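Local coordinates for protein inner kinetochore subunit cnp3 (Schizosaccharomyces pombe, PDB 6O2D) that helps build the inner kinetochore on centromeric DNA as a platform for outer kinetochore assembly and chromosome segregation, this piece being its dimeric cupin domain, at residues B[63-67]-B[138-143]; B[98-103]-B[115-121]. All blocks are in the same frame, centred on the assembly; numbering follows the deposited sequence.

Contact 1: B[63-67]-B[138-143]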
loop_
_atom_site.group_PDB
_atom_site.type_symbol
_atom_site.label_atom_id
_atom_site.label_comp_id
_atom_site.label_asym_id
_atom_site.label_seq_id
_atom_site.Cartn_x
_atom_site.Cartn_y
_atom_site.Cartn_z
ATOM N N GLU B 63 5.651 1.531 12.570
ATOM C CA GLU B 63 4.918 1.100 13.750
ATOM C C GLU B 63 4.383 2.321 14.495
ATOM O O GLU B 63 5.078 3.335 14.612
ATOM C CB GLU B 63 5.805 0.263 14.670
ATOM C CG GLU B 63 5.631 -1.238 14.482
ATOM C CD GLU B 63 4.481 -1.811 15.297
ATOM O OE1 GLU B 63 3.632 -2.520 14.719
ATOM O OE2 GLU B 63 4.425 -1.553 16.520
ATOM N N PRO B 64 3.158 2.255 15.025
ATOM C CA PRO B 64 2.244 1.114 14.910
ATOM C C PRO B 64 1.185 1.245 13.813
ATOM O O PRO B 64 0.322 0.377 13.711
ATOM C CB PRO B 64 1.578 1.075 16.286
ATOM C CG PRO B 64 1.584 2.510 16.748
ATOM C CD PRO B 64 2.693 3.240 16.021
ATOM N N SER B 65 1.241 2.297 12.998
ATOM C CA SER B 65 0.123 2.605 12.110
ATOM C C SER B 65 0.191 1.918 10.743
ATOM O O SER B 65 -0.864 1.646 10.155
ATOM C CB SER B 65 0.010 4.130 11.942
ATOM O OG SER B 65 0.688 4.598 10.790
ATOM N N PHE B 66 1.380 1.633 10.205
ATOM C CA PHE B 66 1.474 1.149 8.829
ATOM C C PHE B 66 2.662 0.210 8.674
ATOM O O PHE B 66 3.714 0.428 9.276
ATOM C CB PHE B 66 1.589 2.337 7.867
ATOM C CG PHE B 66 1.897 1.962 6.438
ATOM C CD1 PHE B 66 0.869 1.719 5.538
ATOM C CD2 PHE B 66 3.215 1.903 5.983
ATOM C CE1 PHE B 66 1.141 1.393 4.213
ATOM C CE2 PHE B 66 3.498 1.574 4.666
ATOM C CZ PHE B 66 2.456 1.317 3.778
ATOM N N ALA B 67 2.485 -0.832 7.860
ATOM C CA ALA B 67 3.571 -1.730 7.479
ATOM C C ALA B 67 3.314 -2.226 6.062
ATOM O O ALA B 67 2.164 -2.289 5.619
ATOM C CB ALA B 67 3.710 -2.911 8.446
ATOM N N THR B 138 0.147 -4.197 2.034
ATOM C CA THR B 138 0.192 -3.177 3.067
ATOM C C THR B 138 -0.903 -3.503 4.068
ATOM O O THR B 138 -1.983 -3.958 3.682
ATOM C CB THR B 138 -0.005 -1.757 2.497
ATOM O OG1 THR B 138 -1.371 -1.570 2.125
ATOM C CG2 THR B 138 0.869 -1.534 1.255
ATOM N N HIS B 139 -0.628 -3.280 5.349
ATOM C CA HIS B 139 -1.685 -3.266 6.346
ATOM C C HIS B 139 -1.556 -2.015 7.197
ATOM O O HIS B 139 -0.464 -1.464 7.366
ATOM C CB HIS B 139 -1.706 -4.536 7.227
ATOM C CG HIS B 139 -0.460 -4.771 8.013
ATOM N ND1 HIS B 139 0.497 -5.685 7.628
ATOM C CD2 HIS B 139 -0.031 -4.248 9.186
ATOM C CE1 HIS B 139 1.476 -5.695 8.515
ATOM N NE2 HIS B 139 1.181 -4.831 9.470
ATOM N N ALA B 140 -2.711 -1.512 7.631
ATOM C CA ALA B 140 -2.807 -0.254 8.351
ATOM C C ALA B 140 -3.907 -0.368 9.397
ATOM O O ALA B 140 -4.836 -1.170 9.269
ATOM C CB ALA B 140 -3.078 0.918 7.398
ATOM N N THR B 141 -3.803 0.459 10.432
ATOM C CA THR B 141 -4.791 0.446 11.496
ATOM C C THR B 141 -4.964 1.864 12.020
ATOM O O THR B 141 -4.095 2.724 11.846
ATOM C CB THR B 141 -4.395 -0.525 12.617
ATOM O OG1 THR B 141 -5.377 -0.486 13.664
ATOM C CG2 THR B 141 -3.016 -0.172 13.172
ATOM N N ASP B 142 -6.113 2.101 12.646
ATOM C CA ASP B 142 -6.480 3.422 13.155
ATOM C C ASP B 142 -6.063 3.504 14.617
ATOM O O ASP B 142 -6.759 3.009 15.504
ATOM C CB ASP B 142 -7.975 3.659 12.981
ATOM C CG ASP B 142 -8.355 5.115 13.130
ATOM O OD1 ASP B 142 -8.096 5.703 14.202
ATOM O OD2 ASP B 142 -8.911 5.673 12.164
ATOM N N THR B 143 -4.921 4.149 14.869
ATOM C CA THR B 143 -4.325 4.126 16.200
ATOM C C THR B 143 -5.198 4.845 17.219
ATOM O O THR B 143 -5.286 4.418 18.376
ATOM C CB THR B 143 -2.932 4.745 16.156
ATOM O OG1 THR B 143 -3.021 6.086 15.654
ATOM C CG2 THR B 143 -2.032 3.929 15.238
#
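A67 and H139 form a hydrogen-bonded antiparallel pair: A67 N gives its hydrogen to H139 O at 3.1 Å, and H139 N returns one to A67 O at 3.0 Å. Both side chains lie on the same face of the sheet. H139 has CG between its backbone N and carbonyl carbon (chi1 60°), which swings the imidazole back over the neighbouring strand, with NE2 3.3 Å from A67 CB and A67 O above one ring face, offset toward the rim. On the other face of the sheet, F66 pairs with A140 in the non-hydrogen-bonded position. A140 CB sits at the edge of the F66 ring, 4.4 Å from CD1, while F66 CE1 runs obliquely onto T138 CB at 3.8 Å. These pairs join neighbouring strands 66-73 and 133-140 in the five-stranded antiparallel sheet of the cupin domain. The ladder then frays. S65 and F66 both face E62 in a classic beta bulge, and a cis peptide precedes P64. One more bond survives beyond the bridges, from T141 N to S65 O at 3.2 Å. T141 CG2 rests 3.4 Å from P64 O, and T143 CG2 packs on S65 CB. T141 OG1 is bonded to N146 and to H86 O. D142 N-caps helix 143-149 through OD1 to E145 N, and the T143 hydroxyl meets L144 N, D142 and T143 of the second subunit. Backbone bonds thus hold the strands together, methyl groups and two rings, F66 on one face and H139 on the other, cover the ladder, and the hydroxyls of T141 and T143 find their partners outside this contact, the latter across the dimer.

Contact 2: B[98-103]-B[115-121]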
loop_
_atom_site.group_PDB
_atom_site.type_symbol
_atom_site.label_atom_id
_atom_site.label_comp_id
_atom_site.label_asym_id
_atom_site.label_seq_id
_atom_site.Cartn_x
_atom_site.Cartn_y
_atom_site.Cartn_z
ATOM N N ILE B 98 -4.249 -15.997 -8.872
ATOM C CA ILE B 98 -4.760 -16.351 -7.551
ATOM C C ILE B 98 -6.279 -16.307 -7.577
ATOM O O ILE B 98 -6.881 -15.516 -8.308
ATOM C CB ILE B 98 -4.256 -15.427 -6.424
ATOM C CG1 ILE B 98 -4.755 -13.996 -6.624
ATOM C CG2 ILE B 98 -2.754 -15.465 -6.316
ATOM C CD1 ILE B 98 -4.342 -13.054 -5.504
ATOM N N GLU B 99 -6.891 -17.138 -6.731
ATOM C CA GLU B 99 -8.311 -17.083 -6.413
ATOM C C GLU B 99 -8.432 -16.755 -4.935
ATOM O O GLU B 99 -7.861 -17.452 -4.084
ATOM C CB GLU B 99 -9.006 -18.402 -6.725
ATOM C CG GLU B 99 -10.496 -18.426 -6.435
ATOM C CD GLU B 99 -10.921 -19.691 -5.706
ATOM O OE1 GLU B 99 -12.135 -19.964 -5.621
ATOM O OE2 GLU B 99 -10.040 -20.416 -5.207
ATOM N N VAL B 100 -9.164 -15.692 -4.634
ATOM C CA VAL B 100 -9.228 -15.168 -3.283
ATOM C C VAL B 100 -10.677 -15.066 -2.812
ATOM O O VAL B 100 -11.571 -14.706 -3.586
ATOM C CB VAL B 100 -8.478 -13.822 -3.198
ATOM C CG1 VAL B 100 -8.870 -12.945 -4.351
ATOM C CG2 VAL B 100 -8.753 -13.134 -1.877
ATOM N N THR B 101 -10.898 -15.454 -1.550
ATOM C CA THR B 101 -12.134 -15.275 -0.788
ATOM C C THR B 101 -12.034 -14.162 0.235
ATOM O O THR B 101 -11.145 -14.171 1.102
ATOM C CB THR B 101 -12.613 -16.553 -0.090
ATOM O OG1 THR B 101 -12.329 -17.741 -0.852
ATOM C CG2 THR B 101 -14.009 -16.396 0.650
ATOM N N VAL B 102 -12.965 -13.216 0.123
ATOM C CA VAL B 102 -13.205 -12.224 1.154
ATOM C C VAL B 102 -14.651 -12.400 1.577
ATOM O O VAL B 102 -15.563 -12.029 0.830
ATOM C CB VAL B 102 -12.945 -10.790 0.664
ATOM C CG1 VAL B 102 -13.236 -9.783 1.767
ATOM C CG2 VAL B 102 -11.539 -10.651 0.148
ATOM N N ASN B 103 -14.867 -12.961 2.772
ATOM C CA ASN B 103 -16.204 -13.089 3.376
ATOM C C ASN B 103 -17.183 -13.865 2.491
ATOM O O ASN B 103 -18.296 -13.414 2.206
ATOM C CB ASN B 103 -16.775 -11.717 3.745
ATOM C CG ASN B 103 -16.097 -11.129 4.963
ATOM O OD1 ASN B 103 -15.317 -11.809 5.641
ATOM N ND2 ASN B 103 -16.390 -9.869 5.255
ATOM N N PHE B 115 -6.988 -5.837 -4.208
ATOM C CA PHE B 115 -8.154 -6.005 -3.363
ATOM C C PHE B 115 -7.777 -5.637 -1.936
ATOM O O PHE B 115 -6.601 -5.643 -1.563
ATOM C CB PHE B 115 -8.731 -7.429 -3.454
ATOM C CG PHE B 115 -7.912 -8.473 -2.756
ATOM C CD1 PHE B 115 -6.828 -9.055 -3.386
ATOM C CD2 PHE B 115 -8.244 -8.896 -1.481
ATOM C CE1 PHE B 115 -6.083 -10.029 -2.749
ATOM C CE2 PHE B 115 -7.502 -9.869 -0.842
ATOM C CZ PHE B 115 -6.426 -10.438 -1.477
ATOM N N ILE B 116 -8.794 -5.270 -1.155
ATOM C CA ILE B 116 -8.627 -4.908 0.243
ATOM C C ILE B 116 -9.383 -5.905 1.096
ATOM O O ILE B 116 -10.423 -6.434 0.698
ATOM C CB ILE B 116 -9.133 -3.487 0.561
ATOM C CG1 ILE B 116 -10.580 -3.325 0.072
ATOM C CG2 ILE B 116 -8.202 -2.451 -0.020
ATOM C CD1 ILE B 116 -11.310 -2.163 0.698
ATOM N N VAL B 117 -8.863 -6.145 2.289
ATOM C CA VAL B 117 -9.619 -6.858 3.306
ATOM C C VAL B 117 -9.883 -5.855 4.418
ATOM O O VAL B 117 -8.978 -5.579 5.218
ATOM C CB VAL B 117 -8.859 -8.089 3.819
ATOM C CG1 VAL B 117 -9.731 -8.891 4.782
ATOM C CG2 VAL B 117 -8.382 -8.945 2.655
ATOM N N PRO B 118 -11.075 -5.262 4.492
ATOM C CA PRO B 118 -11.342 -4.283 5.552
ATOM C C PRO B 118 -11.196 -4.916 6.925
ATOM O O PRO B 118 -11.232 -6.140 7.084
ATOM C CB PRO B 118 -12.790 -3.851 5.293
ATOM C CG PRO B 118 -13.056 -4.213 3.871
ATOM C CD PRO B 118 -12.218 -5.420 3.579
ATOM N N ARG B 119 -11.044 -4.055 7.931
ATOM C CA ARG B 119 -10.967 -4.531 9.305
ATOM C C ARG B 119 -12.223 -5.324 9.647
ATOM O O ARG B 119 -13.321 -4.999 9.190
ATOM C CB ARG B 119 -10.816 -3.352 10.267
ATOM C CG ARG B 119 -9.585 -2.488 10.019
ATOM C CD ARG B 119 -9.579 -1.244 10.905
ATOM N NE ARG B 119 -10.602 -0.282 10.507
ATOM C CZ ARG B 119 -10.906 0.814 11.191
ATOM N NH1 ARG B 119 -10.265 1.104 12.319
ATOM N NH2 ARG B 119 -11.855 1.623 10.743
ATOM N N GLY B 120 -12.048 -6.370 10.454
ATOM C CA GLY B 120 -13.154 -7.203 10.905
ATOM C C GLY B 120 -13.704 -8.164 9.871
ATOM O O GLY B 120 -14.897 -8.461 9.892
ATOM N N ASN B 121 -12.867 -8.659 8.959
ATOM C CA ASN B 121 -13.307 -9.564 7.903
ATOM C C ASN B 121 -12.342 -10.743 7.806
ATOM O O ASN B 121 -11.342 -10.815 8.526
ATOM C CB ASN B 121 -13.447 -8.822 6.572
ATOM C CG ASN B 121 -14.492 -7.724 6.633
ATOM O OD1 ASN B 121 -15.669 -7.966 6.401
ATOM N ND2 ASN B 121 -14.064 -6.514 6.961
#
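N121 OD1 faces N103 ND2 across the contact and accepts L22 N of the second subunit; the modelled separation from N103 ND2 is too short to trust, and the two amide planes are 43° apart. At the other end of the same amide, N121 ND2 donates to P118 O at 2.9 Å on a straight path (167° at the hydrogen), approaching from above the carbonyl plane. N103 OD1 takes Y122 N, and P118 O has a second donor in S84 OG. Deeper in, the contact is apolar. Strands 98-102 and 115-117 belong to the two facing sheets of the cupin beta-barrel, their axes 8.8 Å apart and inclined at 37°. With CG set between backbone N and carbonyl carbon (chi1 73°), F115 sends its ring toward strand 98-102. V100 comes at it from the opposite direction, CG1 over one ring face, and V100 CG2 is 3.6 Å from F115 CZ. V102 CG2 lies 4.1 Å from F115 CD2, while I98 CD1 approaches F115 CE1 obliquely. F91 and F107 also meet this ring, the latter edge-to-face. Cutting F115 back to an alanine is likely to open a gap between the sheets and leave V100 CG2 without the ring it packs against. Past the ring, V102 CG2 touches V117 CG2 at 4.4 Å.

How the contacts relate
Contact 2 is nested within the loop that contact 1 closes: 63-67 comes first, then 98-103, 115-121 and finally 138-143. Their centres lie about 17 Å apart. Both reach the five-stranded antiparallel sheet, contact 1 joining neighbouring strands 66-73 and 133-140 within it, contact 2 linking the strand outermost within this chain, 113-117, to strand 98-102 of the opposing four-stranded sheet. One therefore stitches a sheet and the other packs two sheets into the cupin barrel. They meet directly where D142 CB lies 3.5 Å from R119 NH1. Both also touch the second subunit, and F115 pairs antiparallel with one of its strands, so the sheet runs on across the dimer interface.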